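Local atomic coordinates of glycoside hydrolase family 16 protein (Bacteroides ovatus, PDB entry 7KR6), a protein that probably hydrolyses mixed-linkage beta-glucans as a family 16 endo-glucanase, and here carries a 2-fluoro sugar label covalently bound in its active site. Residues K105-Y109 with F228-I234; K111-K117 with Y196-D202; W126-M132 with E144-M150; V165-I169 with F217-D221. The protein carries 1 engineered substitution. All coordinates share one frame; numbering follows the deposited sequence.

Contact 1 (K105-Y109 with F228-I234); sequences KSFKY and FHDNFYI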
# COMPACT_ATOMS: atom_id res chain seq x y z
N LYS A 105 -22.13 -15.19 -12.63
CA LYS A 105 -21.17 -15.15 -13.74
C LYS A 105 -19.79 -15.16 -13.11
O LYS A 105 -19.40 -14.17 -12.43
CB LYS A 105 -21.36 -13.92 -14.61
CG LYS A 105 -20.58 -13.91 -15.91
CD LYS A 105 -20.96 -15.00 -16.91
CE LYS A 105 -22.46 -15.19 -17.00
NZ LYS A 105 -22.86 -16.02 -18.17
N SER A 106 -19.03 -16.20 -13.38
CA SER A 106 -17.65 -16.32 -12.86
C SER A 106 -16.79 -17.03 -13.90
O SER A 106 -17.34 -17.63 -14.84
CB SER A 106 -17.61 -16.98 -11.54
OG SER A 106 -18.00 -18.36 -11.61
N PHE A 107 -15.49 -16.85 -13.82
CA PHE A 107 -14.58 -17.33 -14.87
C PHE A 107 -13.17 -17.47 -14.29
O PHE A 107 -12.91 -16.97 -13.21
CB PHE A 107 -14.60 -16.40 -16.06
CG PHE A 107 -13.96 -15.06 -15.77
CD1 PHE A 107 -14.68 -14.10 -15.07
CD2 PHE A 107 -12.67 -14.77 -16.19
CE1 PHE A 107 -14.09 -12.88 -14.75
CE2 PHE A 107 -12.11 -13.53 -15.92
CZ PHE A 107 -12.83 -12.60 -15.20
N LYS A 108 -12.30 -18.13 -15.05
CA LYS A 108 -10.92 -18.43 -14.64
C LYS A 108 -10.06 -18.31 -15.89
O LYS A 108 -10.45 -18.87 -16.97
CB LYS A 108 -10.90 -19.85 -14.04
CG LYS A 108 -9.54 -20.48 -13.83
CD LYS A 108 -9.59 -21.94 -13.37
CE LYS A 108 -8.18 -22.47 -13.17
NZ LYS A 108 -8.16 -23.82 -12.56
N TYR A 109 -8.90 -17.67 -15.78
CA TYR A 109 -7.88 -17.63 -16.84
C TYR A 109 -8.45 -17.11 -18.16
O TYR A 109 -8.22 -17.75 -19.23
CB TYR A 109 -7.25 -19.02 -17.02
CG TYR A 109 -6.48 -19.63 -15.88
CD1 TYR A 109 -6.04 -18.93 -14.76
CD2 TYR A 109 -6.12 -20.97 -15.95
CE1 TYR A 109 -5.33 -19.55 -13.73
CE2 TYR A 109 -5.39 -21.59 -14.95
CZ TYR A 109 -5.01 -20.90 -13.81
OH TYR A 109 -4.31 -21.54 -12.83
N PHE A 228 -5.50 -17.60 -6.67
CA PHE A 228 -5.89 -17.00 -7.97
C PHE A 228 -5.97 -18.00 -9.10
O PHE A 228 -5.61 -17.71 -10.24
CB PHE A 228 -4.94 -15.83 -8.25
CG PHE A 228 -5.05 -14.79 -7.16
CD1 PHE A 228 -6.12 -13.90 -7.15
CD2 PHE A 228 -4.12 -14.74 -6.13
CE1 PHE A 228 -6.25 -12.99 -6.11
CE2 PHE A 228 -4.28 -13.84 -5.08
CZ PHE A 228 -5.34 -12.95 -5.09
N HIS A 229 -6.57 -19.17 -8.80
CA HIS A 229 -6.58 -20.33 -9.74
C HIS A 229 -7.94 -21.04 -9.72
O HIS A 229 -7.99 -22.26 -10.05
CB HIS A 229 -5.43 -21.27 -9.43
CG HIS A 229 -4.11 -20.57 -9.53
ND1 HIS A 229 -3.48 -20.31 -10.73
CD2 HIS A 229 -3.36 -20.03 -8.56
CE1 HIS A 229 -2.37 -19.63 -10.47
NE2 HIS A 229 -2.27 -19.46 -9.15
N ASP A 230 -9.00 -20.30 -9.43
CA ASP A 230 -10.38 -20.81 -9.39
C ASP A 230 -11.27 -19.70 -9.95
O ASP A 230 -10.77 -18.60 -10.12
CB ASP A 230 -10.73 -21.24 -7.96
CG ASP A 230 -9.98 -22.50 -7.52
OD1 ASP A 230 -10.31 -23.62 -8.03
OD2 ASP A 230 -9.09 -22.40 -6.66
N ASN A 231 -12.54 -19.98 -10.21
CA ASN A 231 -13.49 -18.97 -10.69
C ASN A 231 -13.54 -17.76 -9.76
O ASN A 231 -13.66 -17.90 -8.51
CB ASN A 231 -14.89 -19.54 -10.84
CG ASN A 231 -14.97 -20.58 -11.93
OD1 ASN A 231 -14.14 -20.65 -12.83
ND2 ASN A 231 -15.99 -21.44 -11.81
N PHE A 232 -13.60 -16.59 -10.41
CA PHE A 232 -13.83 -15.28 -9.75
C PHE A 232 -15.03 -14.64 -10.40
O PHE A 232 -15.16 -14.74 -11.63
CB PHE A 232 -12.58 -14.40 -9.89
CG PHE A 232 -11.52 -14.56 -8.83
CD1 PHE A 232 -10.87 -15.77 -8.63
CD2 PHE A 232 -11.12 -13.48 -8.06
CE1 PHE A 232 -9.87 -15.89 -7.67
CE2 PHE A 232 -10.15 -13.62 -7.08
CZ PHE A 232 -9.48 -14.81 -6.92
N TYR A 233 -15.84 -13.94 -9.61
CA TYR A 233 -16.93 -13.07 -10.11
C TYR A 233 -16.51 -11.59 -10.06
O TYR A 233 -15.42 -11.25 -9.57
CB TYR A 233 -18.17 -13.29 -9.26
CG TYR A 233 -18.06 -12.93 -7.80
CD1 TYR A 233 -18.32 -11.63 -7.34
CD2 TYR A 233 -17.71 -13.86 -6.85
CE1 TYR A 233 -18.28 -11.30 -6.00
CE2 TYR A 233 -17.67 -13.54 -5.51
CZ TYR A 233 -17.92 -12.24 -5.07
OH TYR A 233 -17.89 -11.93 -3.75
N ILE A 234 -17.37 -10.77 -10.62
CA ILE A 234 -17.06 -9.35 -10.97
C ILE A 234 -17.82 -8.44 -10.04
O ILE A 234 -18.99 -8.71 -9.70
CB ILE A 234 -17.38 -9.08 -12.44
CG1 ILE A 234 -16.68 -10.05 -13.38
CG2 ILE A 234 -17.06 -7.64 -12.82
CD1 ILE A 234 -17.33 -10.21 -14.75
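F107 and F232 form a hydrogen-bonded antiparallel pair where strand 93-107 runs out beside the start of strand 232-240, neighbours in the beta-jelly-roll sandwich of family 16 glycoside hydrolases. F107 N binds F232 O, and F232 N returns to F107 O at 2.9 Å, the straighter bond of the two (165° at the hydrogen). With CG between the backbone N and the carbonyl carbon (chi1 70°), F107 turns its ring toward I234, whose CG1 comes to the ring edge, 4.1 Å from F107 CE1; W203, M131 and I112 complete this apolar patch. On the other side of the strand S106 OG rests 3.4 Å from N231 CB and is hydrogen-bonded to D134 OD2. Beyond the paired residues the two segments are joined through side chains. K108 leaves with its CB 3.5 Å from N231 OD1 and stretches out fully along the opposite backbone. Its CD passes 3.7 Å from H229 O, while CE lies over one face of the neighbouring Y109 ring, toward the rim. At the tip K108 NZ is hydrogen-bonded to H229 O at 3.0 Å, approaching from 43° above the carbonyl plane. D230 OD1, 5.0 Å from that NZ, may add some electrostatic pull. Finally the Y109 and H229 rings meet rim to rim, and a hydrogen bond of 2.6 Å links Y109 OH with H229 ND1.

Contact 2 (K111-K117 with Y196-D202); sequences KIEASIK and YHTYSLD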
# COMPACT_ATOMS: atom_id res chain seq x y z
N LYS A 111 -9.23 -13.15 -20.30
CA LYS A 111 -9.13 -11.67 -20.28
C LYS A 111 -10.49 -11.07 -19.99
O LYS A 111 -11.49 -11.47 -20.64
CB LYS A 111 -8.61 -11.21 -21.63
CG LYS A 111 -8.30 -9.72 -21.69
CD LYS A 111 -7.79 -9.25 -23.03
CE LYS A 111 -7.12 -7.90 -22.89
NZ LYS A 111 -6.71 -7.37 -24.21
N ILE A 112 -10.56 -10.11 -19.05
CA ILE A 112 -11.80 -9.36 -18.80
C ILE A 112 -11.49 -7.88 -19.08
O ILE A 112 -10.34 -7.42 -18.80
CB ILE A 112 -12.37 -9.59 -17.39
CG1 ILE A 112 -13.66 -8.78 -17.20
CG2 ILE A 112 -11.31 -9.33 -16.35
CD1 ILE A 112 -14.38 -9.03 -15.93
N GLU A 113 -12.43 -7.20 -19.73
CA GLU A 113 -12.31 -5.78 -20.06
C GLU A 113 -13.62 -5.07 -19.75
O GLU A 113 -14.71 -5.65 -19.93
CB GLU A 113 -12.00 -5.55 -21.54
CG GLU A 113 -10.73 -6.23 -21.98
CD GLU A 113 -10.27 -5.78 -23.34
OE1 GLU A 113 -11.06 -5.96 -24.29
OE2 GLU A 113 -9.16 -5.25 -23.45
N ALA A 114 -13.52 -3.82 -19.30
CA ALA A 114 -14.69 -2.96 -19.13
C ALA A 114 -14.34 -1.55 -19.58
O ALA A 114 -13.19 -1.13 -19.38
CB ALA A 114 -15.18 -2.97 -17.72
N SER A 115 -15.33 -0.87 -20.12
CA SER A 115 -15.25 0.54 -20.57
C SER A 115 -15.98 1.40 -19.54
O SER A 115 -17.21 1.21 -19.30
CB SER A 115 -15.81 0.71 -21.96
OG SER A 115 -15.78 2.06 -22.37
N ILE A 116 -15.23 2.29 -18.89
CA ILE A 116 -15.69 3.03 -17.70
C ILE A 116 -15.37 4.51 -17.86
O ILE A 116 -14.21 4.84 -18.17
CB ILE A 116 -15.05 2.46 -16.42
CG1 ILE A 116 -15.26 0.95 -16.30
CG2 ILE A 116 -15.58 3.17 -15.19
CD1 ILE A 116 -14.54 0.32 -15.11
N LYS A 117 -16.35 5.31 -17.50
CA LYS A 117 -16.23 6.78 -17.36
C LYS A 117 -16.34 7.08 -15.87
O LYS A 117 -17.32 6.71 -15.24
CB LYS A 117 -17.32 7.49 -18.15
CG LYS A 117 -17.16 9.01 -18.08
CD LYS A 117 -17.92 9.69 -19.18
CE LYS A 117 -19.15 10.38 -18.69
NZ LYS A 117 -20.01 10.79 -19.83
N TYR A 196 -14.80 7.64 -21.78
CA TYR A 196 -14.71 6.22 -21.37
C TYR A 196 -13.29 5.76 -21.62
O TYR A 196 -12.65 6.15 -22.61
CB TYR A 196 -15.74 5.37 -22.12
CG TYR A 196 -17.14 5.64 -21.64
CD1 TYR A 196 -17.86 6.75 -22.07
CD2 TYR A 196 -17.77 4.78 -20.77
CE1 TYR A 196 -19.15 6.99 -21.61
CE2 TYR A 196 -19.02 5.06 -20.22
CZ TYR A 196 -19.75 6.14 -20.70
OH TYR A 196 -20.99 6.40 -20.22
N HIS A 197 -12.78 4.92 -20.72
CA HIS A 197 -11.45 4.28 -20.85
C HIS A 197 -11.61 2.77 -20.60
O HIS A 197 -12.54 2.36 -19.91
CB HIS A 197 -10.44 4.91 -19.89
CG HIS A 197 -10.25 6.38 -20.12
ND1 HIS A 197 -9.27 6.87 -20.96
CD2 HIS A 197 -10.94 7.44 -19.64
CE1 HIS A 197 -9.37 8.19 -20.99
NE2 HIS A 197 -10.40 8.57 -20.21
N THR A 198 -10.76 1.99 -21.23
CA THR A 198 -10.85 0.53 -21.18
C THR A 198 -9.87 0.05 -20.10
O THR A 198 -8.65 0.37 -20.17
CB THR A 198 -10.52 -0.11 -22.52
OG1 THR A 198 -11.52 0.38 -23.41
CG2 THR A 198 -10.59 -1.62 -22.46
N TYR A 199 -10.39 -0.72 -19.16
CA TYR A 199 -9.62 -1.35 -18.07
C TYR A 199 -9.63 -2.85 -18.38
O TYR A 199 -10.72 -3.39 -18.49
CB TYR A 199 -10.23 -1.00 -16.70
CG TYR A 199 -10.24 0.50 -16.47
CD1 TYR A 199 -9.13 1.09 -15.94
CD2 TYR A 199 -11.29 1.31 -16.88
CE1 TYR A 199 -9.06 2.45 -15.76
CE2 TYR A 199 -11.23 2.69 -16.73
CZ TYR A 199 -10.11 3.25 -16.16
OH TYR A 199 -10.01 4.61 -15.95
N SER A 200 -8.44 -3.44 -18.51
CA SER A 200 -8.27 -4.85 -18.93
C SER A 200 -7.47 -5.61 -17.88
O SER A 200 -6.49 -5.09 -17.34
CB SER A 200 -7.59 -4.92 -20.25
OG SER A 200 -8.29 -4.11 -21.20
N LEU A 201 -7.85 -6.86 -17.65
CA LEU A 201 -7.06 -7.81 -16.85
C LEU A 201 -6.82 -9.05 -17.68
O LEU A 201 -7.83 -9.69 -18.07
CB LEU A 201 -7.82 -8.20 -15.58
CG LEU A 201 -7.14 -9.29 -14.77
CD1 LEU A 201 -5.90 -8.79 -14.05
CD2 LEU A 201 -8.08 -9.90 -13.78
N ASP A 202 -5.56 -9.38 -17.89
CA ASP A 202 -5.12 -10.67 -18.45
C ASP A 202 -4.82 -11.59 -17.28
O ASP A 202 -4.20 -11.16 -16.28
CB ASP A 202 -3.90 -10.49 -19.33
CG ASP A 202 -4.21 -9.97 -20.71
OD1 ASP A 202 -4.93 -10.68 -21.47
OD2 ASP A 202 -3.67 -8.90 -21.05
O HOH W 1 -3.58 -7.79 -23.44
O HOH W 2 -13.34 2.57 -23.27
O HOH W 3 -12.14 6.12 -16.75
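Y196 opens its segment by laying its ring beneath K117: K117 CB stands over the ring, 3.6 Å from the centroid and 8° off the normal, a CH-pi contact. K117 NZ and Y196 OH both go to D77. H197 pairs its backbone with I116 through two hydrogen bonds, while its imidazole nitrogens bind D213 and D193. T198 faces S115 in a non-hydrogen-bonded pair, and one water links the two hydroxyls, 2.9 Å from T198 OG1 and 2.7 Å from S115 OG. Y199 returns to a hydrogen-bonded pair, with A114; its ring crosses the I116 side chain at about a right angle, Y199 CD2 3.8 Å from I116 CD1, and a further water joins Y199 OH to I116 O. S200 OG, anti to its carbonyl carbon (chi1 -53°), donates to E113 OE2 at 2.7 Å, meeting it on the anti side, 23° out of the carboxylate plane, and the same oxygen takes a weak salt-bridge bond from K111 NZ. L201 CB packs 3.7 Å from I112 CG2, and D202 OD1 lies 3.5 Å from K111 CG. These antiparallel strands belong to the outer layer of the jelly-roll sandwich: strand 261-271 borders 112-117, strand 207-212 borders 197-203, and the face bearing I112, A114, I116, Y199 and L201 packs on strands 125-133 and 144-150.

Contact 3 (W126-M132 with E144-M150); sequences WPAFWMM and EIDIMAM. Engineered in segment 144-150: A149 (natural residue Glu). With G2F (2-deoxy-2-fluoro-alpha-D-glucopyranose), chain C.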
# COMPACT_ATOMS: atom_id res chain seq x y z
N TRP A 126 -14.25 6.93 -4.40
CA TRP A 126 -13.43 5.72 -4.50
C TRP A 126 -14.13 4.71 -5.40
O TRP A 126 -14.74 3.72 -4.91
CB TRP A 126 -13.16 5.21 -3.09
CG TRP A 126 -12.37 3.96 -2.97
CD1 TRP A 126 -11.61 3.31 -3.90
CD2 TRP A 126 -12.24 3.21 -1.75
NE1 TRP A 126 -11.05 2.18 -3.36
CE2 TRP A 126 -11.44 2.09 -2.05
CE3 TRP A 126 -12.80 3.32 -0.47
CZ2 TRP A 126 -11.14 1.13 -1.10
CZ3 TRP A 126 -12.50 2.37 0.47
CH2 TRP A 126 -11.68 1.30 0.16
N PRO A 127 -14.05 4.92 -6.72
CA PRO A 127 -14.57 3.93 -7.68
C PRO A 127 -13.63 2.74 -7.79
O PRO A 127 -12.41 2.91 -7.66
CB PRO A 127 -14.50 4.65 -9.01
CG PRO A 127 -13.37 5.68 -8.82
CD PRO A 127 -13.51 6.12 -7.38
N ALA A 128 -14.19 1.56 -8.09
CA ALA A 128 -13.37 0.35 -8.28
C ALA A 128 -14.06 -0.63 -9.24
O ALA A 128 -15.32 -0.66 -9.36
CB ALA A 128 -13.05 -0.28 -6.95
N PHE A 129 -13.23 -1.37 -9.94
CA PHE A 129 -13.57 -2.50 -10.82
C PHE A 129 -12.73 -3.66 -10.32
O PHE A 129 -11.48 -3.54 -10.37
CB PHE A 129 -13.25 -2.09 -12.26
CG PHE A 129 -13.29 -3.20 -13.29
CD1 PHE A 129 -14.20 -4.25 -13.21
CD2 PHE A 129 -12.41 -3.17 -14.35
CE1 PHE A 129 -14.22 -5.23 -14.19
CE2 PHE A 129 -12.44 -4.13 -15.35
CZ PHE A 129 -13.35 -5.17 -15.26
N TRP A 130 -13.37 -4.72 -9.86
CA TRP A 130 -12.63 -5.75 -9.11
C TRP A 130 -13.34 -7.11 -9.16
O TRP A 130 -14.37 -7.22 -9.79
CB TRP A 130 -12.40 -5.23 -7.70
CG TRP A 130 -13.59 -4.79 -6.91
CD1 TRP A 130 -14.40 -3.71 -7.14
CD2 TRP A 130 -13.95 -5.28 -5.62
NE1 TRP A 130 -15.27 -3.56 -6.10
CE2 TRP A 130 -15.02 -4.50 -5.16
CE3 TRP A 130 -13.47 -6.31 -4.80
CZ2 TRP A 130 -15.58 -4.69 -3.91
CZ3 TRP A 130 -14.04 -6.49 -3.57
CH2 TRP A 130 -15.08 -5.70 -3.13
N MET A 131 -12.71 -8.10 -8.56
CA MET A 131 -13.17 -9.50 -8.65
C MET A 131 -12.92 -10.17 -7.31
O MET A 131 -11.92 -9.82 -6.63
CB MET A 131 -12.42 -10.24 -9.76
CG MET A 131 -12.69 -9.71 -11.13
SD MET A 131 -11.50 -10.31 -12.35
CE MET A 131 -11.36 -12.08 -12.07
N MET A 132 -13.78 -11.11 -6.93
CA MET A 132 -13.47 -12.00 -5.77
C MET A 132 -13.78 -13.44 -6.15
O MET A 132 -14.55 -13.67 -7.08
CB MET A 132 -14.25 -11.65 -4.51
CG MET A 132 -13.77 -10.37 -3.81
SD MET A 132 -14.49 -10.02 -2.20
CE MET A 132 -16.06 -9.31 -2.65
N GLU A 144 -9.06 -11.62 -3.76
CA GLU A 144 -9.58 -10.38 -4.33
C GLU A 144 -8.55 -9.86 -5.34
O GLU A 144 -7.31 -9.82 -5.02
CB GLU A 144 -9.83 -9.33 -3.26
CG GLU A 144 -10.73 -8.20 -3.67
CD GLU A 144 -10.12 -6.82 -3.56
OE1 GLU A 144 -10.70 -5.98 -2.84
OE2 GLU A 144 -9.01 -6.62 -4.11
N ILE A 145 -9.04 -9.48 -6.51
CA ILE A 145 -8.24 -8.76 -7.54
C ILE A 145 -8.87 -7.40 -7.70
O ILE A 145 -10.03 -7.32 -8.11
CB ILE A 145 -8.16 -9.49 -8.88
CG1 ILE A 145 -7.72 -10.95 -8.73
CG2 ILE A 145 -7.25 -8.71 -9.79
CD1 ILE A 145 -7.93 -11.74 -9.98
N ASP A 146 -8.13 -6.36 -7.33
CA ASP A 146 -8.55 -4.97 -7.55
C ASP A 146 -7.93 -4.55 -8.87
O ASP A 146 -6.77 -4.19 -8.89
CB ASP A 146 -8.23 -4.12 -6.34
CG ASP A 146 -8.82 -2.75 -6.37
OD1 ASP A 146 -9.75 -2.52 -7.20
OD2 ASP A 146 -8.37 -1.98 -5.44
N ILE A 147 -8.72 -4.61 -9.95
CA ILE A 147 -8.17 -4.36 -11.30
C ILE A 147 -7.81 -2.86 -11.38
O ILE A 147 -6.70 -2.51 -11.79
CB ILE A 147 -9.15 -4.75 -12.42
CG1 ILE A 147 -9.44 -6.26 -12.41
CG2 ILE A 147 -8.62 -4.31 -13.77
CD1 ILE A 147 -10.59 -6.65 -13.28
N MET A 148 -8.75 -2.04 -10.96
CA MET A 148 -8.54 -0.58 -10.95
C MET A 148 -9.30 -0.02 -9.77
O MET A 148 -10.44 -0.38 -9.53
CB MET A 148 -9.04 0.02 -12.26
CG MET A 148 -9.10 1.57 -12.36
SD MET A 148 -10.49 2.35 -11.52
CE MET A 148 -11.86 1.89 -12.59
N ALA A 149 -8.66 0.91 -9.07
CA ALA A 149 -9.31 1.82 -8.13
C ALA A 149 -8.66 3.18 -8.31
O ALA A 149 -7.46 3.25 -8.61
CB ALA A 149 -9.15 1.35 -6.73
N MET A 150 -9.45 4.22 -8.16
CA MET A 150 -8.89 5.60 -8.06
C MET A 150 -9.41 6.22 -6.77
O MET A 150 -10.34 5.70 -6.14
CB MET A 150 -9.28 6.45 -9.27
CG MET A 150 -8.75 5.87 -10.54
SD MET A 150 -8.83 6.93 -11.98
CE MET A 150 -7.38 7.95 -11.68
C1 G2F C . -10.13 -4.71 -2.53
C2 G2F C . -10.36 -4.53 -1.06
C3 G2F C . -11.83 -4.30 -0.75
C4 G2F C . -12.27 -3.07 -1.51
C5 G2F C . -12.06 -3.38 -3.02
C6 G2F C . -12.53 -2.33 -4.01
O3 G2F C . -12.02 -4.16 0.65
O4 G2F C . -13.68 -2.81 -1.16
O5 G2F C . -10.68 -3.66 -3.33
O6 G2F C . -11.98 -1.01 -3.62
F2 G2F C . -9.78 -5.63 -0.37
O HOH W 4 -9.29 -0.18 -3.71
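I147 CD1 sits over one face of the F129 ring, 3.8 Å from its centroid and 16° off the normal. M131 SD touches the same methyl at 3.9 Å, and the M131 and I145 side chains run alongside each other in the apolar layer between the sheets. A classic beta bulge sets I147 and M148 opposite F129, whose O accepts from M148 N and, weakly, from I147 N. The hairpin belongs to the inner, glycan-binding sheet of the jelly roll, and 144-149 matches the family 16 E-x-D-x-x-E signature, with an engineered alanine, A149, for its last glutamate. On the opposite sheet face, A149 CB meets the edge of the W126 indole, 4.0 Å from W126 NE1. W130 spreads under the sugar, G2F C6 3.4 Å above its plane. E144, with CG anti to the backbone N (chi1 -163°) and a turn at the next bond, brings its carboxylate beside W130, E144 OE1 3.4 Å from W130 CE3 and the two planes 62° apart. That oxygen is bonded covalently to G2F C1 at 1.4 Å, marking E144 as the nucleophile. At the polar edge one water accepts from W126 NE1, donates to D146 OD2 at 2.7 Å and is hydrogen-bonded to G2F O6.

Contact 4 (V165-I169 with F217-D221); sequences VNTAI and FHTFD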
# COMPACT_ATOMS: atom_id res chain seq x y z
N VAL A 165 -3.69 5.61 -10.38
CA VAL A 165 -4.43 4.34 -10.32
C VAL A 165 -3.75 3.42 -9.33
O VAL A 165 -2.51 3.34 -9.30
CB VAL A 165 -4.52 3.68 -11.70
CG1 VAL A 165 -5.21 2.34 -11.60
CG2 VAL A 165 -5.23 4.57 -12.69
N ASN A 166 -4.56 2.68 -8.62
CA ASN A 166 -4.13 1.66 -7.65
C ASN A 166 -4.62 0.31 -8.16
O ASN A 166 -5.76 0.24 -8.61
CB ASN A 166 -4.70 2.02 -6.29
CG ASN A 166 -3.79 3.02 -5.58
OD1 ASN A 166 -3.76 4.24 -5.91
ND2 ASN A 166 -2.99 2.50 -4.65
N THR A 167 -3.79 -0.68 -8.13
CA THR A 167 -4.21 -2.07 -8.42
C THR A 167 -3.67 -2.94 -7.28
O THR A 167 -2.60 -2.60 -6.70
CB THR A 167 -3.77 -2.46 -9.82
OG1 THR A 167 -4.25 -3.79 -10.08
CG2 THR A 167 -2.26 -2.46 -9.96
N ALA A 168 -4.33 -4.04 -6.94
CA ALA A 168 -3.96 -4.79 -5.75
C ALA A 168 -4.47 -6.23 -5.84
O ALA A 168 -5.48 -6.47 -6.52
CB ALA A 168 -4.47 -4.17 -4.48
N ILE A 169 -3.83 -7.10 -5.08
CA ILE A 169 -4.40 -8.44 -4.78
C ILE A 169 -4.41 -8.61 -3.27
O ILE A 169 -3.45 -8.19 -2.58
CB ILE A 169 -3.71 -9.61 -5.54
CG1 ILE A 169 -2.18 -9.64 -5.35
CG2 ILE A 169 -4.08 -9.61 -7.02
CD1 ILE A 169 -1.52 -10.90 -5.93
N PHE A 217 0.00 -1.76 -17.51
CA PHE A 217 0.15 -0.95 -16.27
C PHE A 217 0.94 -1.69 -15.20
O PHE A 217 1.90 -1.13 -14.65
CB PHE A 217 -1.22 -0.54 -15.78
CG PHE A 217 -1.23 0.35 -14.57
CD1 PHE A 217 -0.80 1.66 -14.66
CD2 PHE A 217 -1.67 -0.14 -13.34
CE1 PHE A 217 -0.86 2.50 -13.56
CE2 PHE A 217 -1.72 0.71 -12.24
CZ PHE A 217 -1.32 2.01 -12.35
N HIS A 218 0.61 -2.95 -14.91
CA HIS A 218 1.31 -3.72 -13.86
C HIS A 218 1.04 -5.22 -14.03
O HIS A 218 -0.06 -5.55 -14.52
CB HIS A 218 0.90 -3.27 -12.46
CG HIS A 218 1.74 -3.87 -11.41
ND1 HIS A 218 3.09 -3.61 -11.31
CD2 HIS A 218 1.45 -4.72 -10.41
CE1 HIS A 218 3.58 -4.29 -10.29
NE2 HIS A 218 2.60 -4.99 -9.73
N THR A 219 1.99 -6.05 -13.61
CA THR A 219 1.81 -7.52 -13.54
C THR A 219 2.09 -7.97 -12.09
O THR A 219 3.17 -7.62 -11.54
CB THR A 219 2.73 -8.22 -14.56
OG1 THR A 219 2.39 -7.79 -15.87
CG2 THR A 219 2.65 -9.73 -14.43
N PHE A 220 1.17 -8.78 -11.56
CA PHE A 220 1.38 -9.58 -10.34
C PHE A 220 1.70 -11.01 -10.74
O PHE A 220 0.98 -11.61 -11.54
CB PHE A 220 0.15 -9.55 -9.44
CG PHE A 220 -0.29 -8.20 -8.96
CD1 PHE A 220 0.35 -7.61 -7.89
CD2 PHE A 220 -1.37 -7.56 -9.54
CE1 PHE A 220 -0.06 -6.39 -7.40
CE2 PHE A 220 -1.78 -6.33 -9.04
CZ PHE A 220 -1.14 -5.77 -7.96
N ASP A 221 2.74 -11.56 -10.13
CA ASP A 221 3.12 -12.99 -10.23
C ASP A 221 2.21 -13.80 -9.32
O ASP A 221 2.25 -13.60 -8.12
CB ASP A 221 4.56 -13.17 -9.83
CG ASP A 221 5.06 -14.60 -9.84
OD1 ASP A 221 4.34 -15.50 -10.27
OD2 ASP A 221 6.23 -14.76 -9.49
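Not one hydrogen bond joins V165-I169 to F217-D221, although the strands run almost parallel, 9° apart; F217 and F220 bridge the 8.8 Å between the axes with their rings. This is face-to-face packing across the jelly-roll sandwich, strand 164-171 lying in the glycan-binding layer and strand 215-221 in the outer one. F217 comes in end-on. Its CZ is 3.7 Å from V165 CB, and V165 O lies at the ring edge, near its plane. T167 drops its methyl between the two phenylalanines: CG2 is 3.9 Å from F217 CE2 and 4.0 Å from F220 CE2. This follows from chi1 of -178°, which sets OG1 opposite the backbone N and leaves CG2 between N and the carbonyl carbon. T167 OG1, beside the edge of the F220 ring, is satisfied by D146 O within its own layer. A classic beta bulge makes F217 and H218 both face I210 of strand 207-212, so that two successive side chains of this strand are directed toward the opposite layer. H218 CB then touches T167 CG2 at 4.1 Å, while the imidazole stacks on Y183 and packs against Q181 of the second subunit. The F220 ring is held on both faces. I169 CG1 lies over one, toward the rim, and H218 CD2 over the centre of the other, 3.6 Å above the plane. The leading atom, F220 CZ, ends 3.7 Å from A168 CA, under the backbone whose A168 side chain is about 6 Å from the bound fluorosugar.

How the contacts relate
Contact 3 is the hub: its centre is about 4 Å from that of the chain, with contacts 4, 2 and 1 about 10, 11 and 14 Å away, centre to centre. Strand 125-133 is flanked by 144-150 and by 232-240 of contact 1, and 144-150 by 164-171 of contact 4, making the glycan-binding sheet continuous through three contacts. Contact 2 lies behind it in the outer layer, where Y199 and L201 pack on M148, F129 and M131. Along the chain contact 1 encloses the other three, contact 3 is nested within contact 2 and closes before contact 4 opens, and contacts 2 and 4 interleave. Residues far apart in sequence thus back the hairpin that carries the labelled nucleophile.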